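Local coordinates for GTPase activator-like protein (Chaetomium thermophilum, PDB 5HIU) that probably contributes, as the helical N-terminal part of the much longer TSC2 protein, to a GTPase activator, at residues Ser242-Ser256 with Ile276-Leu289. Numbering follows the deposited sequence.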
loop_
_atom_site.group_PDB
_atom_site.type_symbol
_atom_site.label_atom_id
_atom_site.label_comp_id
_atom_site.label_asym_id
_atom_site.label_seq_id
_atom_site.Cartn_x
_atom_site.Cartn_y
_atom_site.Cartn_z
ATOM N N SER A 242 -13.724 -1.705 1.544
ATOM C CA SER A 242 -13.314 -2.513 2.699
ATOM C C SER A 242 -12.330 -3.622 2.389
ATOM O O SER A 242 -12.387 -4.247 1.351
ATOM C CB SER A 242 -14.511 -3.141 3.379
ATOM O OG SER A 242 -14.085 -4.076 4.360
ATOM N N ILE A 243 -11.418 -3.824 3.325
ATOM C CA ILE A 243 -10.527 -4.963 3.386
ATOM C C ILE A 243 -11.258 -6.134 4.083
ATOM O O ILE A 243 -11.748 -5.997 5.204
ATOM C CB ILE A 243 -9.269 -4.602 4.195
ATOM C CG1 ILE A 243 -8.495 -3.502 3.493
ATOM C CG2 ILE A 243 -8.355 -5.800 4.379
ATOM C CD1 ILE A 243 -7.364 -2.955 4.341
ATOM N N PRO A 244 -11.328 -7.296 3.428
ATOM C CA PRO A 244 -11.970 -8.422 4.084
ATOM C C PRO A 244 -11.151 -8.869 5.278
ATOM O O PRO A 244 -9.940 -8.692 5.270
ATOM C CB PRO A 244 -11.965 -9.511 3.007
ATOM C CG PRO A 244 -11.725 -8.808 1.709
ATOM C CD PRO A 244 -10.883 -7.625 2.060
ATOM N N THR A 245 -11.805 -9.466 6.271
ATOM C CA THR A 245 -11.152 -9.831 7.529
ATOM C C THR A 245 -9.897 -10.695 7.330
ATOM O O THR A 245 -8.852 -10.430 7.927
ATOM C CB THR A 245 -12.125 -10.531 8.520
ATOM O OG1 THR A 245 -12.592 -11.767 7.969
ATOM C CG2 THR A 245 -13.337 -9.634 8.849
ATOM N N ASN A 246 -9.985 -11.707 6.480
ATOM C CA ASN A 246 -8.848 -12.618 6.248
ATOM C C ASN A 246 -7.600 -12.013 5.554
ATOM O O ASN A 246 -6.563 -12.674 5.453
ATOM C CB ASN A 246 -9.325 -13.830 5.455
ATOM C CG ASN A 246 -9.910 -13.446 4.110
ATOM O OD1 ASN A 246 -10.432 -12.346 3.944
ATOM N ND2 ASN A 246 -9.839 -14.353 3.149
ATOM N N LYS A 247 -7.704 -10.776 5.072
ATOM C CA LYS A 247 -6.564 -10.053 4.476
ATOM C C LYS A 247 -5.846 -9.110 5.447
ATOM O O LYS A 247 -4.731 -8.624 5.163
ATOM C CB LYS A 247 -7.052 -9.230 3.284
ATOM C CG LYS A 247 -7.664 -10.064 2.177
ATOM C CD LYS A 247 -6.593 -10.915 1.517
ATOM C CE LYS A 247 -7.178 -12.102 0.807
ATOM N NZ LYS A 247 -6.126 -13.136 0.691
ATOM N N LEU A 248 -6.495 -8.857 6.582
ATOM C CA LEU A 248 -6.060 -7.838 7.525
ATOM C C LEU A 248 -4.657 -8.115 8.024
ATOM O O LEU A 248 -3.799 -7.260 7.927
ATOM C CB LEU A 248 -7.038 -7.741 8.703
ATOM C CG LEU A 248 -6.949 -6.494 9.595
ATOM C CD1 LEU A 248 -7.325 -5.234 8.828
ATOM C CD2 LEU A 248 -7.840 -6.666 10.819
ATOM N N LYS A 249 -4.410 -9.311 8.536
ATOM C CA LYS A 249 -3.076 -9.636 9.006
ATOM C C LYS A 249 -2.039 -9.212 7.967
ATOM O O LYS A 249 -1.070 -8.518 8.289
ATOM C CB LYS A 249 -2.949 -11.129 9.311
ATOM C CG LYS A 249 -1.568 -11.533 9.809
ATOM C CD LYS A 249 -1.506 -12.979 10.258
ATOM C CE LYS A 249 -0.056 -13.368 10.492
ATOM N NZ LYS A 249 0.131 -14.622 11.279
ATOM N N TYR A 250 -2.261 -9.605 6.717
ATOM C CA TYR A 250 -1.278 -9.388 5.668
ATOM C C TYR A 250 -1.095 -7.887 5.380
ATOM O O TYR A 250 0.044 -7.409 5.311
ATOM C CB TYR A 250 -1.661 -10.202 4.414
ATOM C CG TYR A 250 -1.435 -11.719 4.526
ATOM C CD1 TYR A 250 -1.105 -12.323 5.746
ATOM C CD2 TYR A 250 -1.565 -12.545 3.405
ATOM C CE1 TYR A 250 -0.888 -13.686 5.835
ATOM C CE2 TYR A 250 -1.354 -13.912 3.486
ATOM C CZ TYR A 250 -1.015 -14.470 4.706
ATOM O OH TYR A 250 -0.803 -15.815 4.815
ATOM N N CYS A 251 -2.184 -7.134 5.236
ATOM C CA CYS A 251 -2.064 -5.660 5.137
ATOM C C CYS A 251 -1.262 -5.054 6.313
ATOM O O CYS A 251 -0.325 -4.282 6.118
ATOM C CB CYS A 251 -3.439 -5.025 5.108
ATOM S SG CYS A 251 -4.377 -5.449 3.636
ATOM N N ILE A 252 -1.611 -5.448 7.529
ATOM C CA ILE A 252 -0.899 -4.979 8.706
ATOM C C ILE A 252 0.560 -5.425 8.676
ATOM O O ILE A 252 1.463 -4.595 8.894
ATOM C CB ILE A 252 -1.582 -5.416 10.027
ATOM C CG1 ILE A 252 -3.003 -4.845 10.139
ATOM C CG2 ILE A 252 -0.781 -4.943 11.222
ATOM C CD1 ILE A 252 -3.102 -3.335 9.978
ATOM N N GLN A 253 0.809 -6.709 8.403
ATOM C CA GLN A 253 2.192 -7.152 8.181
ATOM C C GLN A 253 2.887 -6.180 7.237
ATOM O O GLN A 253 3.927 -5.596 7.573
ATOM C CB GLN A 253 2.274 -8.546 7.562
ATOM C CG GLN A 253 2.241 -9.685 8.554
ATOM C CD GLN A 253 2.808 -10.969 7.976
ATOM O OE1 GLN A 253 2.659 -11.243 6.785
ATOM N NE2 GLN A 253 3.454 -11.771 8.821
ATOM N N VAL A 254 2.312 -5.989 6.059
ATOM C CA VAL A 254 3.067 -5.304 5.029
ATOM C C VAL A 254 3.253 -3.857 5.406
ATOM O O VAL A 254 4.375 -3.343 5.362
ATOM C CB VAL A 254 2.434 -5.452 3.639
ATOM C CG1 VAL A 254 3.032 -4.466 2.656
ATOM C CG2 VAL A 254 2.632 -6.872 3.145
ATOM N N LEU A 255 2.159 -3.206 5.776
ATOM C CA LEU A 255 2.189 -1.789 6.217
ATOM C C LEU A 255 3.051 -1.534 7.457
ATOM O O LEU A 255 3.758 -0.529 7.507
ATOM C CB LEU A 255 0.797 -1.318 6.554
ATOM C CG LEU A 255 -0.141 -1.272 5.388
ATOM C CD1 LEU A 255 -1.567 -1.402 5.897
ATOM C CD2 LEU A 255 0.083 0.023 4.638
ATOM N N SER A 256 2.976 -2.429 8.442
ATOM C CA SER A 256 3.804 -2.309 9.645
ATOM C C SER A 256 5.270 -2.420 9.308
ATOM O O SER A 256 6.105 -1.787 9.924
ATOM C CB SER A 256 3.456 -3.373 10.681
ATOM O OG SER A 256 2.287 -2.990 11.385
ATOM N N ILE A 276 -7.192 2.278 9.287
ATOM C CA ILE A 276 -7.567 0.903 9.618
ATOM C C ILE A 276 -7.839 0.733 11.127
ATOM O O ILE A 276 -8.777 0.022 11.538
ATOM C CB ILE A 276 -6.478 -0.098 9.184
ATOM C CG1 ILE A 276 -6.289 -0.050 7.674
ATOM C CG2 ILE A 276 -6.850 -1.516 9.613
ATOM C CD1 ILE A 276 -5.039 -0.741 7.183
ATOM N N CYS A 277 -7.004 1.376 11.938
ATOM C CA CYS A 277 -7.106 1.260 13.391
ATOM C C CYS A 277 -8.398 1.858 13.937
ATOM O O CYS A 277 -9.008 1.300 14.854
ATOM C CB CYS A 277 -5.905 1.916 14.059
ATOM S SG CYS A 277 -4.506 0.784 14.128
ATOM N N ARG A 278 -8.812 2.982 13.355
ATOM C CA ARG A 278 -10.030 3.650 13.765
ATOM C C ARG A 278 -11.296 3.038 13.148
ATOM O O ARG A 278 -12.353 3.658 13.170
ATOM C CB ARG A 278 -9.932 5.131 13.417
ATOM C CG ARG A 278 -8.915 5.880 14.255
ATOM C CD ARG A 278 -8.758 7.303 13.755
ATOM N NE ARG A 278 -8.023 7.305 12.497
ATOM C CZ ARG A 278 -8.143 8.216 11.535
ATOM N NH1 ARG A 278 -8.983 9.233 11.662
ATOM N NH2 ARG A 278 -7.416 8.099 10.427
ATOM N N SER A 279 -11.194 1.820 12.623
ATOM C CA SER A 279 -12.274 1.195 11.865
ATOM C C SER A 279 -12.650 -0.075 12.593
ATOM O O SER A 279 -12.011 -0.429 13.583
ATOM C CB SER A 279 -11.796 0.850 10.452
ATOM O OG SER A 279 -11.300 -0.485 10.403
ATOM N N HIS A 280 -13.673 -0.768 12.099
ATOM C CA HIS A 280 -14.080 -2.064 12.658
ATOM C C HIS A 280 -12.924 -3.043 12.824
ATOM O O HIS A 280 -12.975 -3.950 13.652
ATOM C CB HIS A 280 -15.184 -2.703 11.812
ATOM C CG HIS A 280 -14.798 -2.983 10.395
ATOM N ND1 HIS A 280 -14.771 -2.007 9.419
ATOM C CD2 HIS A 280 -14.469 -4.142 9.777
ATOM C CE1 HIS A 280 -14.413 -2.546 8.268
ATOM N NE2 HIS A 280 -14.225 -3.841 8.458
ATOM N N HIS A 281 -11.878 -2.853 12.035
ATOM C CA HIS A 281 -10.687 -3.680 12.135
ATOM C C HIS A 281 -9.836 -3.350 13.370
ATOM O O HIS A 281 -8.998 -4.152 13.788
ATOM C CB HIS A 281 -9.861 -3.533 10.857
ATOM C CG HIS A 281 -10.513 -4.117 9.636
ATOM N ND1 HIS A 281 -10.903 -5.437 9.559
ATOM C CD2 HIS A 281 -10.817 -3.564 8.437
ATOM C CE1 HIS A 281 -11.433 -5.670 8.371
ATOM N NE2 HIS A 281 -11.386 -4.551 7.668
ATOM N N GLY A 282 -10.053 -2.167 13.945
ATOM C CA GLY A 282 -9.321 -1.704 15.133
ATOM C C GLY A 282 -8.998 -2.808 16.099
ATOM O O GLY A 282 -7.824 -3.105 16.334
ATOM N N GLN A 283 -10.036 -3.423 16.656
ATOM C CA GLN A 283 -9.859 -4.522 17.609
ATOM C C GLN A 283 -8.997 -5.642 17.040
ATOM O O GLN A 283 -8.028 -6.063 17.671
ATOM C CB GLN A 283 -11.215 -5.093 18.086
ATOM C CG GLN A 283 -11.869 -4.323 19.234
ATOM C CD GLN A 283 -10.880 -3.997 20.350
ATOM O OE1 GLN A 283 -10.182 -4.883 20.853
ATOM N NE2 GLN A 283 -10.795 -2.720 20.723
ATOM N N SER A 284 -9.348 -6.103 15.841
ATOM C CA SER A 284 -8.610 -7.173 15.168
ATOM C C SER A 284 -7.159 -6.772 14.909
ATOM O O SER A 284 -6.241 -7.579 15.090
ATOM C CB SER A 284 -9.310 -7.559 13.865
ATOM O OG SER A 284 -10.584 -8.128 14.132
ATOM N N THR A 285 -6.950 -5.514 14.533
ATOM C CA THR A 285 -5.603 -4.988 14.282
ATOM C C THR A 285 -4.707 -5.039 15.516
ATOM O O THR A 285 -3.545 -5.446 15.429
ATOM C CB THR A 285 -5.684 -3.539 13.783
ATOM O OG1 THR A 285 -6.614 -3.464 12.686
ATOM C CG2 THR A 285 -4.309 -3.029 13.347
ATOM N N VAL A 286 -5.240 -4.625 16.666
ATOM C CA VAL A 286 -4.479 -4.683 17.921
ATOM C C VAL A 286 -4.066 -6.123 18.211
ATOM O O VAL A 286 -2.903 -6.422 18.497
ATOM C CB VAL A 286 -5.309 -4.141 19.105
ATOM C CG1 VAL A 286 -4.639 -4.437 20.430
ATOM C CG2 VAL A 286 -5.514 -2.646 18.972
ATOM N N ARG A 287 -5.055 -7.005 18.153
ATOM C CA ARG A 287 -4.879 -8.446 18.338
ATOM C C ARG A 287 -3.804 -9.016 17.409
ATOM O O ARG A 287 -2.939 -9.786 17.844
ATOM C CB ARG A 287 -6.229 -9.112 18.069
ATOM C CG ARG A 287 -6.260 -10.631 18.146
ATOM C CD ARG A 287 -7.629 -11.119 18.605
ATOM N NE ARG A 287 -8.719 -10.356 17.996
ATOM C CZ ARG A 287 -9.408 -10.722 16.915
ATOM N NH1 ARG A 287 -9.150 -11.867 16.281
ATOM N NH2 ARG A 287 -10.380 -9.932 16.462
ATOM N N ILE A 288 -3.871 -8.612 16.135
ATOM C CA ILE A 288 -2.880 -8.992 15.117
ATOM C C ILE A 288 -1.500 -8.496 15.494
ATOM O O ILE A 288 -0.535 -9.253 15.476
ATOM C CB ILE A 288 -3.268 -8.434 13.716
ATOM C CG1 ILE A 288 -4.447 -9.225 13.147
ATOM C CG2 ILE A 288 -2.094 -8.478 12.732
ATOM C CD1 ILE A 288 -5.188 -8.521 12.028
ATOM N N LEU A 289 -1.415 -7.208 15.803
ATOM C CA LEU A 289 -0.150 -6.569 16.179
ATOM C C LEU A 289 0.497 -7.222 17.397
ATOM O O LEU A 289 1.733 -7.280 17.501
ATOM C CB LEU A 289 -0.394 -5.095 16.505
ATOM C CG LEU A 289 -0.609 -4.119 15.361
ATOM C CD1 LEU A 289 -1.167 -2.818 15.909
ATOM C CD2 LEU A 289 0.693 -3.865 14.615
#
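The imidazole of His281 lies between Leu248 on one face and its chain neighbour His280 on the other. Leu248 CD1 makes a CH-pi contact, 3.7 Å from the ring centroid and 23° off the normal. At the ring edge, near its plane, His281 NE2 donates to Ile243 O over 2.9 Å, but an N-H...O angle of 125° makes this bond weak; the same carbonyl also accepts weakly from Ser242 OG. Near the plane of the His280 ring, Ser242 OG sits at its edge. The two methyls of Leu248 part: CD2 lies 3.5 Å from both Ser284 CB and Ile288 CD1, while CD1 also meets Ile276 CG2. Leu248 is thus a knob among His281, Ser284, Thr285 and Ile288. One turn on, Ile252 fills a hole walled by Thr285, Ile288, Leu289 and, from helix 266-277, Ile276; its CD1 is 3.6 Å from Thr285 CG2, and its CG2, anti to the backbone N, is set against Leu289. Leu255 CD1 and Ile276 CD1 meet tip to tip at 3.8 Å. Ser279 OG accepts from His281 N (2.9 Å), capping the turn where the chain enters helix 281-294. The axes of 245-256 and 281-289 approach to 10.0 Å at 57°, and the two successive knobs make this knobs-into-holes packing between neighbouring helices of an all-helical, elongated alpha-solenoid.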